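Local atomic coordinates of cysteine desulfurase (Fervidobacterium islandicum, PDB entry 6A6E), a protein that probably catalyses the pyridoxal-phosphate-dependent removal of sulfur from cysteine, yielding alanine and an enzyme-bound persulfide for the Suf iron-sulfur cluster assembly system. Residues H235-P240 and D301-I306; T241-L246 and V294-T299; A41-C46 and S400-N405; I18-D21 and L25-N28. All coordinates share one frame; numbering follows the deposited sequence.

Contact 1 of 4, residues H235-P240 and D301-I306. With PLP (pyridoxal-5'-phosphate), chain E.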
loop_
_atom_site.group_PDB
_atom_site.type_symbol
_atom_site.label_atom_id
_atom_site.label_comp_id
_atom_site.label_asym_id
_atom_site.label_seq_id
_atom_site.Cartn_x
_atom_site.Cartn_y
_atom_site.Cartn_z
ATOM N N HIS A 235 9.130 2.100 -5.837
ATOM C CA HIS A 235 8.861 2.681 -7.186
ATOM C C HIS A 235 10.037 3.518 -7.703
ATOM O O HIS A 235 10.099 3.755 -8.919
ATOM C CB HIS A 235 7.557 3.501 -7.302
ATOM C CG HIS A 235 7.554 4.759 -6.477
ATOM N ND1 HIS A 235 7.849 6.000 -7.012
ATOM C CD2 HIS A 235 7.256 4.963 -5.164
ATOM C CE1 HIS A 235 7.789 6.906 -6.042
ATOM N NE2 HIS A 235 7.443 6.290 -4.910
ATOM N N LYS A 236 10.917 3.934 -6.776
ATOM C CA LYS A 236 12.137 4.633 -7.092
ATOM C C LYS A 236 13.363 3.781 -7.417
ATOM O O LYS A 236 14.385 4.340 -7.841
ATOM C CB LYS A 236 12.500 5.687 -6.035
ATOM C CG LYS A 236 11.496 6.850 -6.021
ATOM C CD LYS A 236 11.927 7.947 -5.051
ATOM C CE LYS A 236 10.838 8.981 -4.915
ATOM N NZ LYS A 236 11.212 9.939 -3.825
ATOM N N ILE A 237 13.223 2.453 -7.331
ATOM C CA ILE A 237 14.273 1.536 -7.680
ATOM C C ILE A 237 13.822 0.543 -8.739
ATOM O O ILE A 237 14.024 -0.678 -8.575
ATOM C CB ILE A 237 14.831 0.895 -6.379
ATOM C CG1 ILE A 237 16.113 0.093 -6.654
ATOM C CG2 ILE A 237 13.814 0.065 -5.635
ATOM C CD1 ILE A 237 16.840 -0.414 -5.405
ATOM N N LEU A 238 13.125 1.021 -9.769
ATOM C CA LEU A 238 12.545 0.180 -10.824
ATOM C C LEU A 238 11.384 -0.691 -10.391
ATOM O O LEU A 238 10.827 -1.442 -11.189
ATOM C CB LEU A 238 13.600 -0.735 -11.495
ATOM C CG LEU A 238 14.915 -0.104 -11.906
ATOM C CD1 LEU A 238 15.841 -1.197 -12.393
ATOM C CD2 LEU A 238 14.682 0.883 -13.034
ATOM N N GLY A 239 10.924 -0.531 -9.154
ATOM C CA GLY A 239 9.955 -1.454 -8.601
ATOM C C GLY A 239 8.516 -1.078 -8.755
ATOM O O GLY A 239 8.180 0.005 -9.261
ATOM N N PRO A 240 7.645 -1.976 -8.330
ATOM C CA PRO A 240 6.210 -1.735 -8.309
ATOM C C PRO A 240 5.844 -0.518 -7.490
ATOM O O PRO A 240 6.600 -0.095 -6.629
ATOM C CB PRO A 240 5.625 -3.011 -7.679
ATOM C CG PRO A 240 6.737 -4.021 -7.526
ATOM C CD PRO A 240 8.024 -3.225 -7.596
ATOM N N ASP A 301 16.638 -8.845 -7.829
ATOM C CA ASP A 301 17.359 -9.843 -8.600
ATOM C C ASP A 301 17.912 -9.256 -9.915
ATOM O O ASP A 301 19.029 -9.583 -10.317
ATOM C CB ASP A 301 16.518 -11.077 -8.985
ATOM C CG ASP A 301 16.036 -11.902 -7.773
ATOM O OD1 ASP A 301 16.663 -11.835 -6.679
ATOM O OD2 ASP A 301 15.036 -12.618 -7.951
ATOM N N TYR A 302 17.121 -8.453 -10.602
ATOM C CA TYR A 302 17.556 -7.806 -11.840
ATOM C C TYR A 302 18.779 -6.896 -11.633
ATOM O O TYR A 302 19.806 -6.979 -12.361
ATOM C CB TYR A 302 16.406 -7.038 -12.436
ATOM C CG TYR A 302 16.739 -6.233 -13.659
ATOM C CD1 TYR A 302 16.815 -6.826 -14.905
ATOM C CD2 TYR A 302 16.964 -4.869 -13.571
ATOM C CE1 TYR A 302 17.108 -6.068 -16.045
ATOM C CE2 TYR A 302 17.310 -4.114 -14.679
ATOM C CZ TYR A 302 17.371 -4.711 -15.920
ATOM O OH TYR A 302 17.688 -3.936 -17.033
ATOM N N LEU A 303 18.728 -6.056 -10.624
ATOM C CA LEU A 303 19.830 -5.188 -10.360
ATOM C C LEU A 303 21.096 -5.995 -10.028
ATOM O O LEU A 303 22.185 -5.598 -10.403
ATOM C CB LEU A 303 19.508 -4.221 -9.239
ATOM C CG LEU A 303 18.423 -3.167 -9.556
ATOM C CD1 LEU A 303 18.030 -2.456 -8.276
ATOM C CD2 LEU A 303 18.988 -2.179 -10.529
ATOM N N GLU A 304 20.973 -7.083 -9.269
ATOM C CA GLU A 304 22.144 -7.842 -8.867
ATOM C C GLU A 304 22.668 -8.634 -10.065
ATOM O O GLU A 304 23.833 -8.882 -10.096
ATOM C CB GLU A 304 21.903 -8.775 -7.682
ATOM C CG GLU A 304 21.122 -8.206 -6.524
ATOM C CD GLU A 304 21.886 -7.895 -5.270
ATOM O OE1 GLU A 304 22.880 -7.156 -5.369
ATOM O OE2 GLU A 304 21.403 -8.301 -4.160
ATOM N N SER A 305 21.828 -9.011 -11.032
ATOM C CA SER A 305 22.298 -9.656 -12.257
ATOM C C SER A 305 23.140 -8.714 -13.142
ATOM O O SER A 305 24.129 -9.142 -13.684
ATOM C CB SER A 305 21.172 -10.252 -13.099
ATOM O OG SER A 305 20.612 -9.310 -14.006
ATOM N N ILE A 306 22.749 -7.450 -13.288
ATOM C CA ILE A 306 23.566 -6.457 -13.920
ATOM C C ILE A 306 24.820 -6.258 -13.107
ATOM O O ILE A 306 25.922 -6.087 -13.642
ATOM C CB ILE A 306 22.840 -5.115 -13.950
ATOM C CG1 ILE A 306 21.687 -5.185 -14.926
ATOM C CG2 ILE A 306 23.806 -3.983 -14.332
ATOM C CD1 ILE A 306 20.852 -3.906 -14.895
HETATM N N1 PLP E . 12.011 11.341 0.781
HETATM C C2 PLP E . 12.768 11.539 -0.266
HETATM C C2A PLP E . 14.123 12.145 -0.115
HETATM C C3 PLP E . 12.212 11.186 -1.572
HETATM O O3 PLP E . 12.955 11.413 -2.642
HETATM C C4 PLP E . 10.892 10.566 -1.674
HETATM C C4A PLP E . 10.314 10.102 -2.920
HETATM C C5 PLP E . 10.119 10.425 -0.435
HETATM C C6 PLP E . 10.749 10.830 0.703
HETATM C C5A PLP E . 8.688 9.879 -0.417
HETATM O O4P PLP E . 8.401 8.658 -1.082
HETATM P P PLP E . 6.926 8.060 -1.398
HETATM O O1P PLP E . 6.255 7.750 -0.119
HETATM O O2P PLP E . 6.330 9.145 -2.247
HETATM O O3P PLP E . 7.312 6.818 -2.143
#

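Contact 2 of 4, residues T241-L246 and V294-T299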
loop_
_atom_site.group_PDB
_atom_site.type_symbol
_atom_site.label_atom_id
_atom_site.label_comp_id
_atom_site.label_asym_id
_atom_site.label_seq_id
_atom_site.Cartn_x
_atom_site.Cartn_y
_atom_site.Cartn_z
ATOM N N THR A 241 4.669 0.039 -7.758
ATOM C CA THR A 241 4.118 1.012 -6.853
ATOM C C THR A 241 3.467 0.299 -5.688
ATOM O O THR A 241 3.220 -0.899 -5.722
ATOM C CB THR A 241 3.099 1.980 -7.541
ATOM O OG1 THR A 241 2.119 1.244 -8.277
ATOM C CG2 THR A 241 3.804 2.895 -8.565
ATOM N N GLY A 242 3.192 1.064 -4.640
ATOM C CA GLY A 242 2.434 0.581 -3.485
ATOM C C GLY A 242 3.221 -0.228 -2.476
ATOM O O GLY A 242 2.580 -0.755 -1.566
ATOM N N ILE A 243 4.551 -0.338 -2.655
ATOM C CA ILE A 243 5.433 -1.169 -1.841
ATOM C C ILE A 243 6.604 -0.358 -1.343
ATOM O O ILE A 243 7.222 0.398 -2.070
ATOM C CB ILE A 243 5.843 -2.452 -2.536
ATOM C CG1 ILE A 243 6.564 -3.398 -1.556
ATOM C CG2 ILE A 243 6.670 -2.216 -3.782
ATOM C CD1 ILE A 243 5.678 -4.063 -0.543
ATOM N N GLY A 244 6.807 -0.400 -0.039
ATOM C CA GLY A 244 8.025 0.159 0.569
ATOM C C GLY A 244 8.607 -0.830 1.572
ATOM O O GLY A 244 8.035 -1.928 1.828
ATOM N N VAL A 245 9.701 -0.401 2.182
ATOM C CA VAL A 245 10.458 -1.149 3.150
ATOM C C VAL A 245 10.766 -0.323 4.341
ATOM O O VAL A 245 11.142 0.876 4.245
ATOM C CB VAL A 245 11.804 -1.651 2.550
ATOM C CG1 VAL A 245 12.676 -2.301 3.634
ATOM C CG2 VAL A 245 11.497 -2.645 1.474
ATOM N N LEU A 246 10.626 -0.955 5.496
ATOM C CA LEU A 246 11.144 -0.365 6.755
ATOM C C LEU A 246 12.067 -1.377 7.358
ATOM O O LEU A 246 11.655 -2.543 7.628
ATOM C CB LEU A 246 10.036 -0.040 7.727
ATOM C CG LEU A 246 10.404 0.242 9.198
ATOM C CD1 LEU A 246 10.992 1.582 9.280
ATOM C CD2 LEU A 246 9.126 0.325 9.986
ATOM N N VAL A 294 6.908 -9.315 -3.903
ATOM C CA VAL A 294 7.498 -10.304 -4.796
ATOM C C VAL A 294 8.165 -9.594 -5.982
ATOM O O VAL A 294 9.279 -9.920 -6.356
ATOM C CB VAL A 294 6.442 -11.322 -5.293
ATOM C CG1 VAL A 294 6.992 -12.247 -6.387
ATOM C CG2 VAL A 294 5.996 -12.191 -4.164
ATOM N N GLY A 295 7.472 -8.624 -6.562
ATOM C CA GLY A 295 8.026 -7.777 -7.626
ATOM C C GLY A 295 9.254 -7.015 -7.228
ATOM O O GLY A 295 10.225 -6.931 -7.996
ATOM N N LEU A 296 9.254 -6.441 -6.050
ATOM C CA LEU A 296 10.425 -5.778 -5.540
ATOM C C LEU A 296 11.633 -6.732 -5.455
ATOM O O LEU A 296 12.770 -6.369 -5.767
ATOM C CB LEU A 296 10.172 -5.101 -4.202
ATOM C CG LEU A 296 11.341 -4.358 -3.550
ATOM C CD1 LEU A 296 11.795 -3.227 -4.454
ATOM C CD2 LEU A 296 10.961 -3.798 -2.225
ATOM N N GLY A 297 11.372 -7.910 -4.932
ATOM C CA GLY A 297 12.353 -8.994 -4.903
ATOM C C GLY A 297 12.934 -9.289 -6.289
ATOM O O GLY A 297 14.136 -9.415 -6.439
ATOM N N TYR A 298 12.068 -9.353 -7.296
ATOM C CA TYR A 298 12.520 -9.570 -8.658
ATOM C C TYR A 298 13.295 -8.390 -9.250
ATOM O O TYR A 298 14.207 -8.610 -10.039
ATOM C CB TYR A 298 11.358 -9.936 -9.556
ATOM C CG TYR A 298 10.765 -11.305 -9.266
ATOM C CD1 TYR A 298 11.563 -12.396 -8.960
ATOM C CD2 TYR A 298 9.402 -11.517 -9.386
ATOM C CE1 TYR A 298 11.006 -13.639 -8.735
ATOM C CE2 TYR A 298 8.845 -12.764 -9.147
ATOM C CZ TYR A 298 9.645 -13.795 -8.814
ATOM O OH TYR A 298 9.045 -15.011 -8.617
ATOM N N THR A 299 12.942 -7.161 -8.851
ATOM C CA THR A 299 13.719 -5.971 -9.175
ATOM C C THR A 299 15.123 -6.016 -8.615
ATOM O O THR A 299 16.122 -5.748 -9.317
ATOM C CB THR A 299 12.962 -4.727 -8.665
ATOM O OG1 THR A 299 11.639 -4.747 -9.238
ATOM C CG2 THR A 299 13.631 -3.487 -8.991
#

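Contact 3 of 4, residues A41-C46 and S400-N405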
loop_
_atom_site.group_PDB
_atom_site.type_symbol
_atom_site.label_atom_id
_atom_site.label_comp_id
_atom_site.label_asym_id
_atom_site.label_seq_id
_atom_site.Cartn_x
_atom_site.Cartn_y
_atom_site.Cartn_z
ATOM N N ALA A 41 11.484 11.475 -9.078
ATOM C CA ALA A 41 10.088 11.364 -8.777
ATOM C C ALA A 41 9.615 9.898 -8.834
ATOM O O ALA A 41 8.812 9.487 -7.984
ATOM C CB ALA A 41 9.272 12.212 -9.761
ATOM N N SER A 42 9.956 9.179 -9.895
ATOM C CA SER A 42 9.757 7.750 -9.986
ATOM C C SER A 42 10.539 7.192 -11.158
ATOM O O SER A 42 11.039 7.958 -11.997
ATOM C CB SER A 42 8.279 7.364 -10.104
ATOM O OG SER A 42 8.083 6.003 -9.676
ATOM N N THR A 43 10.723 5.878 -11.191
ATOM C CA THR A 43 11.512 5.268 -12.280
ATOM C C THR A 43 10.699 4.421 -13.217
ATOM O O THR A 43 9.576 3.948 -12.902
ATOM C CB THR A 43 12.668 4.437 -11.718
ATOM O OG1 THR A 43 12.139 3.493 -10.778
ATOM C CG2 THR A 43 13.714 5.319 -11.005
ATOM N N LEU A 44 11.294 4.159 -14.362
ATOM C CA LEU A 44 10.643 3.384 -15.426
ATOM C C LEU A 44 10.795 1.902 -15.088
ATOM O O LEU A 44 11.682 1.524 -14.302
ATOM C CB LEU A 44 11.317 3.679 -16.767
ATOM C CG LEU A 44 11.338 5.098 -17.297
ATOM C CD1 LEU A 44 12.083 5.094 -18.619
ATOM C CD2 LEU A 44 9.968 5.744 -17.445
ATOM N N LYS A 45 9.925 1.075 -15.659
ATOM C CA LYS A 45 9.841 -0.345 -15.306
ATOM C C LYS A 45 10.446 -1.268 -16.348
ATOM O O LYS A 45 10.357 -1.059 -17.562
ATOM C CB LYS A 45 8.385 -0.764 -15.063
ATOM C CG LYS A 45 7.578 0.167 -14.147
ATOM C CD LYS A 45 8.323 0.559 -12.867
ATOM C CE LYS A 45 7.522 1.507 -11.995
ATOM N NZ LYS A 45 8.458 2.122 -11.011
ATOM N N CYS A 46 11.057 -2.317 -15.821
ATOM C CA CYS A 46 11.750 -3.335 -16.565
ATOM C C CYS A 46 10.769 -4.384 -17.046
ATOM O O CYS A 46 10.000 -4.927 -16.256
ATOM C CB CYS A 46 12.803 -3.959 -15.660
ATOM S SG CYS A 46 13.546 -5.392 -16.422
ATOM N N SER A 400 17.128 14.514 -13.232
ATOM C CA SER A 400 17.638 13.421 -12.411
ATOM C C SER A 400 17.904 12.194 -13.275
ATOM O O SER A 400 17.091 11.863 -14.153
ATOM C CB SER A 400 16.640 13.166 -11.277
ATOM O OG SER A 400 15.317 12.893 -11.761
ATOM N N VAL A 401 19.034 11.514 -13.019
ATOM C CA VAL A 401 19.499 10.417 -13.853
ATOM C C VAL A 401 19.398 9.077 -13.124
ATOM O O VAL A 401 19.443 9.024 -11.887
ATOM C CB VAL A 401 20.974 10.600 -14.337
ATOM C CG1 VAL A 401 21.083 11.760 -15.280
ATOM C CG2 VAL A 401 21.937 10.876 -13.174
ATOM N N TYR A 402 19.293 8.008 -13.926
ATOM C CA TYR A 402 19.303 6.660 -13.380
ATOM C C TYR A 402 19.820 5.678 -14.447
ATOM O O TYR A 402 20.396 6.088 -15.471
ATOM C CB TYR A 402 17.881 6.278 -12.864
ATOM C CG TYR A 402 17.869 5.102 -11.868
ATOM C CD1 TYR A 402 18.687 5.101 -10.760
ATOM C CD2 TYR A 402 17.017 4.038 -12.019
ATOM C CE1 TYR A 402 18.687 4.079 -9.840
ATOM C CE2 TYR A 402 17.004 2.993 -11.094
ATOM C CZ TYR A 402 17.853 3.013 -10.012
ATOM O OH TYR A 402 17.839 1.984 -9.104
ATOM N N LEU A 403 19.615 4.385 -14.207
ATOM C CA LEU A 403 20.315 3.308 -14.868
ATOM C C LEU A 403 20.348 3.375 -16.390
ATOM O O LEU A 403 21.423 3.209 -17.007
ATOM C CB LEU A 403 19.647 1.970 -14.476
ATOM C CG LEU A 403 20.185 0.720 -15.146
ATOM C CD1 LEU A 403 21.656 0.613 -14.797
ATOM C CD2 LEU A 403 19.471 -0.533 -14.718
ATOM N N TYR A 404 19.163 3.565 -16.978
ATOM C CA TYR A 404 18.908 3.515 -18.387
ATOM C C TYR A 404 19.175 4.915 -19.059
ATOM O O TYR A 404 18.823 5.120 -20.219
ATOM C CB TYR A 404 17.436 3.038 -18.664
ATOM C CG TYR A 404 16.436 3.647 -17.661
ATOM C CD1 TYR A 404 16.201 5.039 -17.618
ATOM C CD2 TYR A 404 15.823 2.850 -16.697
ATOM C CE1 TYR A 404 15.361 5.613 -16.667
ATOM C CE2 TYR A 404 14.987 3.404 -15.698
ATOM C CZ TYR A 404 14.757 4.774 -15.690
ATOM O OH TYR A 404 13.987 5.312 -14.730
ATOM N N ASN A 405 19.725 5.869 -18.348
ATOM C CA ASN A 405 20.093 7.140 -18.979
ATOM C C ASN A 405 21.514 7.081 -19.593
ATOM O O ASN A 405 22.326 6.232 -19.241
ATOM C CB ASN A 405 20.001 8.330 -18.010
ATOM C CG ASN A 405 18.567 8.708 -17.670
ATOM O OD1 ASN A 405 18.217 8.764 -16.473
ATOM N ND2 ASN A 405 17.716 8.959 -18.700
#

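Contact 4 of 4, residues I18-D21 and L25-N28. With GOL (glycerol), chain I.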
loop_
_atom_site.group_PDB
_atom_site.type_symbol
_atom_site.label_atom_id
_atom_site.label_comp_id
_atom_site.label_asym_id
_atom_site.label_seq_id
_atom_site.Cartn_x
_atom_site.Cartn_y
_atom_site.Cartn_z
ATOM N N ILE A 18 20.487 -3.497 -21.491
ATOM C CA ILE A 18 19.784 -2.772 -20.444
ATOM C C ILE A 18 18.713 -1.845 -21.006
ATOM O O ILE A 18 17.539 -1.989 -20.660
ATOM C CB ILE A 18 20.761 -2.065 -19.537
ATOM C CG1 ILE A 18 21.563 -3.135 -18.783
ATOM C CG2 ILE A 18 20.021 -1.115 -18.595
ATOM C CD1 ILE A 18 22.827 -2.597 -18.095
ATOM N N LEU A 19 19.075 -0.935 -21.920
ATOM C CA LEU A 19 18.102 -0.045 -22.483
ATOM C C LEU A 19 16.945 -0.800 -23.119
ATOM O O LEU A 19 15.766 -0.358 -23.048
ATOM C CB LEU A 19 18.747 0.913 -23.502
ATOM C CG LEU A 19 19.423 2.227 -23.075
ATOM C CD1 LEU A 19 19.999 2.215 -21.685
ATOM C CD2 LEU A 19 20.513 2.591 -24.094
ATOM N N ASN A 20 17.220 -1.944 -23.734
ATOM C CA ASN A 20 16.104 -2.663 -24.348
ATOM C C ASN A 20 15.117 -3.255 -23.312
ATOM O O ASN A 20 14.041 -3.649 -23.664
ATOM C CB ASN A 20 16.605 -3.749 -25.330
ATOM C CG ASN A 20 17.001 -3.164 -26.710
ATOM O OD1 ASN A 20 16.601 -2.027 -27.088
ATOM N ND2 ASN A 20 17.812 -3.943 -27.475
ATOM N N ASP A 21 15.512 -3.331 -22.048
ATOM C CA ASP A 21 14.633 -3.816 -20.965
ATOM C C ASP A 21 13.509 -2.804 -20.638
ATOM O O ASP A 21 12.554 -3.195 -19.976
ATOM C CB ASP A 21 15.448 -4.062 -19.694
ATOM C CG ASP A 21 16.329 -5.289 -19.782
ATOM O OD1 ASP A 21 15.866 -6.233 -20.405
ATOM O OD2 ASP A 21 17.422 -5.316 -19.170
ATOM N N LEU A 25 11.242 3.699 -23.290
ATOM C CA LEU A 25 12.260 4.420 -24.014
ATOM C C LEU A 25 11.965 4.503 -25.547
ATOM O O LEU A 25 12.452 5.413 -26.192
ATOM C CB LEU A 25 13.655 3.828 -23.732
ATOM C CG LEU A 25 14.111 3.923 -22.296
ATOM C CD1 LEU A 25 15.481 3.288 -22.126
ATOM C CD2 LEU A 25 14.053 5.374 -21.883
ATOM N N LYS A 26 11.101 3.630 -26.058
ATOM C CA LYS A 26 10.652 3.672 -27.464
ATOM C C LYS A 26 9.551 4.669 -27.729
ATOM O O LYS A 26 9.080 4.755 -28.859
ATOM C CB LYS A 26 10.061 2.344 -27.906
ATOM C CG LYS A 26 10.843 1.096 -27.607
ATOM C CD LYS A 26 12.209 1.135 -28.233
ATOM C CE LYS A 26 12.624 -0.291 -28.592
ATOM N NZ LYS A 26 14.003 -0.291 -29.156
ATOM N N ARG A 27 9.054 5.338 -26.696
ATOM C CA ARG A 27 7.998 6.308 -26.856
ATOM C C ARG A 27 8.642 7.530 -27.582
ATOM O O ARG A 27 9.784 7.890 -27.301
ATOM C CB ARG A 27 7.418 6.768 -25.500
ATOM C CG ARG A 27 6.365 5.878 -24.775
ATOM C CD ARG A 27 5.015 5.814 -25.453
ATOM N NE ARG A 27 4.393 7.145 -25.603
ATOM C CZ ARG A 27 3.684 7.779 -24.661
ATOM N NH1 ARG A 27 3.471 7.238 -23.466
ATOM N NH2 ARG A 27 3.154 8.950 -24.915
ATOM N N ASN A 28 7.883 8.179 -28.464
ATOM C CA ASN A 28 8.294 9.470 -29.042
ATOM C C ASN A 28 7.316 10.544 -28.622
ATOM O O ASN A 28 6.098 10.298 -28.620
ATOM C CB ASN A 28 8.316 9.398 -30.583
ATOM C CG ASN A 28 9.356 8.418 -31.106
ATOM O OD1 ASN A 28 10.529 8.460 -30.721
ATOM N ND2 ASN A 28 8.919 7.501 -31.956
HETATM C C1 GOL I . 16.694 1.418 -26.980
HETATM O O1 GOL I . 15.761 0.455 -26.488
HETATM C C2 GOL I . 16.122 2.815 -26.782
HETATM O O2 GOL I . 17.062 3.526 -25.985
HETATM C C3 GOL I . 15.949 3.614 -28.067
HETATM O O3 GOL I . 15.364 2.808 -29.087
#

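Contact 1 of 4, residues H235-P240 and D301-I306
With CG1 of I237 anti to the backbone N (chi1 -170°) and CG of L303 beside its own N (chi1 -68°), the two side chains meet, CG1 of I237 to CD1 of L303, at 3.6 Å. They join the loop carrying the cofactor lysine of this fold-type I PLP enzyme to the last turns of helix 290-306. L238 adds a second apolar point: its CD1 lies 3.8 Å from CD2 of L303 and also reaches the ring of Y302, whose hydroxyl is hydrogen-bonded to D21. One residue before I237, K236 runs out extended beyond CG, and its NZ is bonded covalently to C4A of PLP at 1.3 Å, the internal aldimine expected of this family. H235 takes the phosphate: NE2 donates to O3P over 2.8 Å, the N-H...O angle being 156°, while ND1 is held by S42 OG, so both ring nitrogens are engaged and the ring's rotation is fixed. An alanine at H235 would remove the imidazole, and O3P would probably lose this donor and S42 OG one of its partners. The imidazole of H235 meets the phosphate at its edge, with the phosphorus in the ring plane.

Contact 2 of 4, residues T241-L246 and V294-T299
L296 reaches from helix 290-306 to I243, just before strand 244-248, and V245 within it, and one methyl, CD2, does the touching. CG of L296 stands anti to the backbone N (chi1 -180°) and chi2 is near 61°, a common leucine conformation that carries CD2 out to CG2 of V245 at 3.9 Å. V245 offers this methyl because its CG1 is the branch anti to N (chi1 173°), which places CG2 beside N and on the helix side; the two side chains slant across one another. I243 makes a looser approach, CG1 to CD2 of L296 at 4.5 Å. I243 and V245, two residues apart along the extended chain, face the same helix, with G244 between them. V86 of helix 70-90 packs against both V245 and L296, closing a small apolar cluster. Inside the helix, OG1 of T299 turns back to the carbonyl O of G295 at 2.9 Å, approaching from above the carbonyl plane. That oxygen also accepts from T299 N, so two donors of one residue grip it. This is helix-on-sheet packing of the large domain of a fold-type I PLP enzyme, where strand 244-248 runs antiparallel to both its neighbours, 97-100 and 229-233.

Contact 3 of 4, residues A41-C46 and S400-N405
Two loops of the class-V aminotransferase fold meet here: the one between strand 32-36 and helix 47-59, and a type I beta turn, Y402 to N405, that follows strand 396-400. Y404 carries the contact. Its OH accepts a nearly straight hydrogen bond from the backbone N of L44, 3.0 Å long with an N-H...O angle of 175°, and is also bonded to N39, so the hydroxyl is gripped by L44 N and N39 OD1. The side chain of L44 lies over one face of the same ring in a CH-pi contact, CD1 being 4.1 Å from the centroid and 21° off the normal. A phenylalanine in place of Y404 would probably leave the buried L44 N without its acceptor and N39 OD1 without this hydroxyl. The turn is closed by N405 N to Y402 O and braced by N405 OD1, which takes the N-H of Y402 on an in-plane lone pair at 2.9 Å. K45 folds its NZ back to the carbonyl O of T43 while also bonding to G239. T43 sets its OG1 between backbone N and carbonyl carbon (chi1 54°), where it bonds with H235 O and L238 N; this leaves the methyl CG2 to meet CD2 of Y402 at 3.7 Å.

Contact 4 of 4, residues I18-D21 and L25-N28
L25, in a short 3-10 turn, opens the second segment by pushing its CD1 against the C-terminal part of helix 12-20. That methyl lies 3.8 Å from the carbonyl O of L19 and 4.2 Å from CG of the same residue, the two leucine side chains crossing at about a right angle. CG of L25 sits beside its backbone N (chi1 -63°) and chi2 is extended, which places CD1 against L19.

K26 comes next and reaches back along the surface. Its chain bends at chi2 (-59°) and again at chi3, and these bends bring NZ within 3.7 Å of OD1 of N20, too far for a direct bond. A glycerol, probably from the crystallisation liquor, spans the gap: its O1 donates to N20 OD1 over 2.7 Å and accepts from K26 NZ at 3.3 Å, while a weak bond joins K26 NZ to glycerol O3 at 3.4 Å.

R27 turns to the dimer partner instead, forming a salt bridge with E74 of the second subunit and a hydrogen bond to the backbone O of Y59 of that subunit. N28 then enters strand 28-29, within this chain an outermost strand of the six-stranded sheet.

The contact therefore closes the short connection between helix 12-20 and that sheet. I18 packs on Y302 and I306 of helix 290-306, and L25 rests on L44 in the loop before helix 47-59.

From the N terminus, contact 4 closes first, a short local loop joining helix 12-20 to the start of strand 28-29. Contact 3 then opens at 41-46 and closes at 400-405, enclosing most of the chain; contact 1 (235-240 with 301-306) is nested inside it, and contact 2 (241-246 with 294-299) inside contact 1. The inner pair share helix 290-306, whose T299 packs on L238. Contact 3 meets contact 1 at H235, next to the PLP lysine, and at G239, while contact 4 touches contact 3 at L25 and L44 and contact 1 at I18 and I306. Together they tie helices 12-20 and 290-306, strand 244-248, the loops after strands 32-36 and 396-400, and the cofactor loop.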